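Carbon dioxide concentrating mechanism protein (Nostoc sp., PDB 4N8X) probably forms the pentameric vertices of the shell of the carboxysome, the polyhedral compartment in which RuBisCO is sequestered. Local coordinates at residues A[23-28]-A[77-82]; A[28-31]-A[35-38]. All coordinates share one frame; numbering follows the deposited sequence.

In the fold
Both contacts start from strand 24-30, and they share Gln28; their centres lie about 14 Å apart. Contact 1 lies about 2 Å from the centre of the chain, where the strand faces the much later strand 77-88 across the barrel interior. Contact 2 lies about 12 Å from that centre, where the same strand runs out, turns, and comes back as the short strand 36-37, before the chain turns a corner into strand 39-44. The first joins parts of the sheet distant in sequence, and the second joins neighbours. Strand 24-30 thus runs from the hydrophobic interior to the hairpin. Both contacts also touch the same adjacent copy in the homopentamer, contact 1 through residues 77-82.

Contact 1. Residues A[23-28]-A[77-82]; sequences KLLLLQ and AAVVAI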
loop_
_atom_site.group_PDB
_atom_site.type_symbol
_atom_site.label_atom_id
_atom_site.label_comp_id
_atom_site.label_asym_id
_atom_site.label_seq_id
_atom_site.Cartn_x
_atom_site.Cartn_y
_atom_site.Cartn_z
ATOM N N LYS A 23 -10.859 15.047 14.081
ATOM C CA LYS A 23 -9.579 15.641 14.476
ATOM C C LYS A 23 -8.469 15.063 13.610
ATOM O O LYS A 23 -8.367 13.824 13.453
ATOM C CB LYS A 23 -9.290 15.337 15.949
ATOM C CG LYS A 23 -7.901 15.735 16.416
ATOM C CD LYS A 23 -7.696 15.252 17.817
ATOM C CE LYS A 23 -8.501 16.037 18.804
ATOM N NZ LYS A 23 -8.388 15.460 20.190
ATOM N N LEU A 24 -7.631 15.931 13.038
ATOM C CA LEU A 24 -6.483 15.473 12.235
ATOM C C LEU A 24 -5.202 15.850 12.947
ATOM O O LEU A 24 -5.019 17.017 13.325
ATOM C CB LEU A 24 -6.500 16.159 10.881
ATOM C CG LEU A 24 -7.848 15.933 10.207
ATOM C CD1 LEU A 24 -8.029 16.920 9.089
ATOM C CD2 LEU A 24 -7.844 14.503 9.668
ATOM N N LEU A 25 -4.327 14.867 13.142
ATOM C CA LEU A 25 -3.050 15.088 13.831
ATOM C C LEU A 25 -1.873 14.999 12.876
ATOM O O LEU A 25 -1.872 14.154 11.979
ATOM C CB LEU A 25 -2.842 14.018 14.896
ATOM C CG LEU A 25 -3.874 14.021 16.039
ATOM C CD1 LEU A 25 -3.429 13.050 17.140
ATOM C CD2 LEU A 25 -4.048 15.415 16.596
ATOM N N LEU A 26 -0.851 15.828 13.088
ATOM C CA LEU A 26 0.407 15.715 12.315
ATOM C C LEU A 26 1.355 14.853 13.141
ATOM O O LEU A 26 1.696 15.194 14.295
ATOM C CB LEU A 26 1.034 17.105 12.104
ATOM C CG LEU A 26 2.420 17.171 11.430
ATOM C CD1 LEU A 26 2.363 16.721 9.941
ATOM C CD2 LEU A 26 2.944 18.552 11.568
ATOM N N LEU A 27 1.795 13.747 12.547
ATOM C CA LEU A 27 2.640 12.761 13.231
ATOM C C LEU A 27 4.021 12.625 12.567
ATOM O O LEU A 27 4.134 12.747 11.352
ATOM C CB LEU A 27 1.913 11.418 13.207
ATOM C CG LEU A 27 0.464 11.548 13.716
ATOM C CD1 LEU A 27 -0.269 10.207 13.634
ATOM C CD2 LEU A 27 0.434 11.980 15.145
ATOM N N GLN A 28 5.054 12.421 13.383
ATOM C CA GLN A 28 6.423 12.227 12.909
ATOM C C GLN A 28 6.730 10.762 13.103
ATOM O O GLN A 28 6.650 10.261 14.218
ATOM C CB GLN A 28 7.409 13.105 13.724
ATOM C CG GLN A 28 8.912 12.902 13.357
ATOM C CD GLN A 28 9.849 13.762 14.173
ATOM O OE1 GLN A 28 9.434 14.372 15.157
ATOM N NE2 GLN A 28 11.147 13.804 13.780
ATOM N N ALA A 77 -5.458 6.715 7.419
ATOM C CA ALA A 77 -4.528 6.672 8.563
ATOM C C ALA A 77 -5.245 7.153 9.801
ATOM O O ALA A 77 -5.941 8.184 9.756
ATOM C CB ALA A 77 -3.223 7.523 8.311
ATOM N N ALA A 78 -5.171 6.335 10.855
ATOM C CA ALA A 78 -5.857 6.593 12.113
ATOM C C ALA A 78 -4.946 6.257 13.306
ATOM O O ALA A 78 -4.183 5.277 13.272
ATOM C CB ALA A 78 -7.222 5.799 12.180
ATOM N N VAL A 79 -5.059 7.060 14.359
ATOM C CA VAL A 79 -4.433 6.741 15.628
ATOM C C VAL A 79 -5.235 5.643 16.324
ATOM O O VAL A 79 -6.437 5.749 16.460
ATOM C CB VAL A 79 -4.293 8.008 16.490
ATOM C CG1 VAL A 79 -3.849 7.662 17.912
ATOM C CG2 VAL A 79 -3.310 8.975 15.823
ATOM N N VAL A 80 -4.587 4.525 16.687
ATOM C CA VAL A 80 -5.353 3.446 17.276
ATOM C C VAL A 80 -4.959 3.166 18.713
ATOM O O VAL A 80 -5.697 2.514 19.455
ATOM C CB VAL A 80 -5.342 2.131 16.409
ATOM C CG1 VAL A 80 -5.861 2.405 15.008
ATOM C CG2 VAL A 80 -3.928 1.485 16.319
ATOM N N ALA A 81 -3.795 3.655 19.115
ATOM C CA ALA A 81 -3.324 3.372 20.469
ATOM C C ALA A 81 -2.277 4.397 20.879
ATOM O O ALA A 81 -1.552 4.905 20.028
ATOM C CB ALA A 81 -2.730 1.953 20.523
ATOM N N ILE A 82 -2.209 4.694 22.175
ATOM C CA ILE A 82 -1.097 5.459 22.736
ATOM C C ILE A 82 -0.142 4.462 23.413
ATOM O O ILE A 82 -0.554 3.604 24.205
ATOM C CB ILE A 82 -1.588 6.482 23.786
ATOM C CG1 ILE A 82 -2.460 7.547 23.120
ATOM C CG2 ILE A 82 -0.394 7.112 24.588
ATOM C CD1 ILE A 82 -3.477 8.227 24.101
#
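Val79 CG2 meets the CD1 methyls of Leu27 and Leu25, so the touching groups are all tetrahedral methyls, with no ring or amide among them. One methyl does the work for the later strand. Val79 CG2 lies 3.9 Å from CD1 of Leu27 and, more loosely, 4.3 Å from CD1 of Leu25. Val79 has its CG1 trans to the backbone N (chi1 171°), which leaves CG2 trans to the carbonyl carbon, and it is this second branch that reaches the two leucines. The side chains of Leu27 and Val79 run at a slant to each other and touch through terminal methyls. The touch is light, with 84 Å² buried in all, and the backbones stay well apart, 8.6 Å between the CA atoms of Leu25 and Val79. Other residues of the chain close round the three side chains: Leu27 also packs on Ala4, Val6, Ala43 and Ile58, and Leu25 on Thr9 and Asp45. The alternate residues Leu24 and Leu26 instead meet Met1 and Val88 of a neighbouring subunit, while Ala81 and Ile82 pair with a strand of another. In the sheet, strands 2-11 and 55-60 come between these two strands, so the leucines and the valine meet across the hydrophobic interior of a closed beta barrel, consistent with the OB-like fold of the CcmL/EutN family.

Contact 2. Residues A[28-31]-A[35-38]; sequences QLVD and NLLQ
Asp31 and Asn35 make the close polar end of this contact, three hydrogen bonds on its solvent side; the buried part is Gln28 and Val30. Asp31 N gives to Asn35 O at 2.9 Å; in return Asn35 N gives to Asp31 OD1 at 2.9 Å, approaching from above the carboxylate plane. Asn35 ND2 reaches the syn lone pair of Asp31 OD2 at 3.2 Å in a nearly straight bond (174°), with carboxylate and amide planes 71° apart. With an alanine at Asp31, Asn35 N and ND2 would probably lose their carboxylate acceptors and the Asn35 amide would be freer to turn. Further along, Leu37 N gives to Leu29 O at 3.0 Å, and Val30 faces Leu36 as a non-hydrogen-bonded pair, Val30 CG2 touching Leu36 CD2 at 3.7 Å. Gln28 extends from a CG trans to its backbone N (chi1 176°), carrying NE2 past Leu36 CB to Leu37 O at 2.8 Å; its OE1 accepts a hydrogen bond from Arg7 NH2, so both ends of the buried amide are held. Solvent reaches the return strand, with Leu36 and Gln38 exposed and Leu37 partly so; Leu37 CD1 on Leu29 CB, at 4.1 Å, is a looser touch. Val30 O is hydrogen-bonded to Tyr40 OH of a neighbouring subunit. The whole is an antiparallel beta-hairpin, its two strands joined by a short loop beside the subunit interface.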
loop_
_atom_site.group_PDB
_atom_site.type_symbol
_atom_site.label_atom_id
_atom_site.label_comp_id
_atom_site.label_asym_id
_atom_site.label_seq_id
_atom_site.Cartn_x
_atom_site.Cartn_y
_atom_site.Cartn_z
ATOM N N GLN A 28 5.054 12.421 13.383
ATOM C CA GLN A 28 6.423 12.227 12.909
ATOM C C GLN A 28 6.730 10.762 13.103
ATOM O O GLN A 28 6.650 10.261 14.218
ATOM C CB GLN A 28 7.409 13.105 13.724
ATOM C CG GLN A 28 8.912 12.902 13.357
ATOM C CD GLN A 28 9.849 13.762 14.173
ATOM O OE1 GLN A 28 9.434 14.372 15.157
ATOM N NE2 GLN A 28 11.147 13.804 13.780
ATOM N N LEU A 29 7.088 10.082 12.012
ATOM C CA LEU A 29 7.329 8.637 12.017
ATOM C C LEU A 29 8.540 8.238 12.847
ATOM O O LEU A 29 9.486 8.998 12.989
ATOM C CB LEU A 29 7.479 8.106 10.581
ATOM C CG LEU A 29 6.105 7.937 9.894
ATOM C CD1 LEU A 29 5.196 7.108 10.748
ATOM C CD2 LEU A 29 5.411 9.242 9.569
ATOM N N VAL A 30 8.490 7.039 13.412
ATOM C CA VAL A 30 9.595 6.492 14.218
ATOM C C VAL A 30 10.089 5.241 13.497
ATOM O O VAL A 30 9.273 4.504 12.903
ATOM C CB VAL A 30 9.106 6.169 15.662
ATOM C CG1 VAL A 30 10.155 5.401 16.467
ATOM C CG2 VAL A 30 8.719 7.474 16.412
ATOM N N ASP A 31 11.397 5.005 13.505
ATOM C CA ASP A 31 11.924 3.777 12.918
ATOM C C ASP A 31 11.967 2.638 13.946
ATOM O O ASP A 31 11.544 2.801 15.092
ATOM C CB ASP A 31 13.295 3.971 12.220
ATOM C CG ASP A 31 14.467 4.139 13.184
ATOM O OD1 ASP A 31 14.321 3.977 14.423
ATOM O OD2 ASP A 31 15.585 4.433 12.695
ATOM N N ASN A 35 14.254 5.725 16.695
ATOM C CA ASN A 35 14.649 7.070 16.244
ATOM C C ASN A 35 13.569 7.795 15.463
ATOM O O ASN A 35 12.882 7.220 14.609
ATOM C CB ASN A 35 15.938 7.042 15.410
ATOM C CG ASN A 35 17.005 6.181 16.008
ATOM O OD1 ASN A 35 17.569 6.499 17.058
ATOM N ND2 ASN A 35 17.358 5.109 15.298
ATOM N N LEU A 36 13.411 9.074 15.745
ATOM C CA LEU A 36 12.489 9.866 14.969
ATOM C C LEU A 36 13.110 10.097 13.588
ATOM O O LEU A 36 14.338 10.198 13.464
ATOM C CB LEU A 36 12.211 11.197 15.680
ATOM C CG LEU A 36 11.546 10.982 17.041
ATOM C CD1 LEU A 36 11.989 12.125 18.011
ATOM C CD2 LEU A 36 10.059 10.917 16.869
ATOM N N LEU A 37 12.257 10.132 12.563
ATOM C CA LEU A 37 12.672 10.283 11.169
ATOM C C LEU A 37 12.209 11.643 10.701
ATOM O O LEU A 37 11.422 12.295 11.399
ATOM C CB LEU A 37 11.958 9.244 10.311
ATOM C CG LEU A 37 12.209 7.783 10.629
ATOM C CD1 LEU A 37 11.347 6.929 9.745
ATOM C CD2 LEU A 37 13.689 7.498 10.372
ATOM N N GLN A 38 12.672 12.075 9.527
ATOM C CA GLN A 38 12.135 13.312 8.936
ATOM C C GLN A 38 11.039 12.968 7.923
ATOM O O GLN A 38 11.052 13.443 6.791
ATOM C CB GLN A 38 13.247 14.178 8.309
ATOM C CG GLN A 38 14.292 14.684 9.342
ATOM C CD GLN A 38 13.670 15.574 10.432
ATOM O OE1 GLN A 38 12.626 16.186 10.212
ATOM N NE2 GLN A 38 14.289 15.620 11.610
#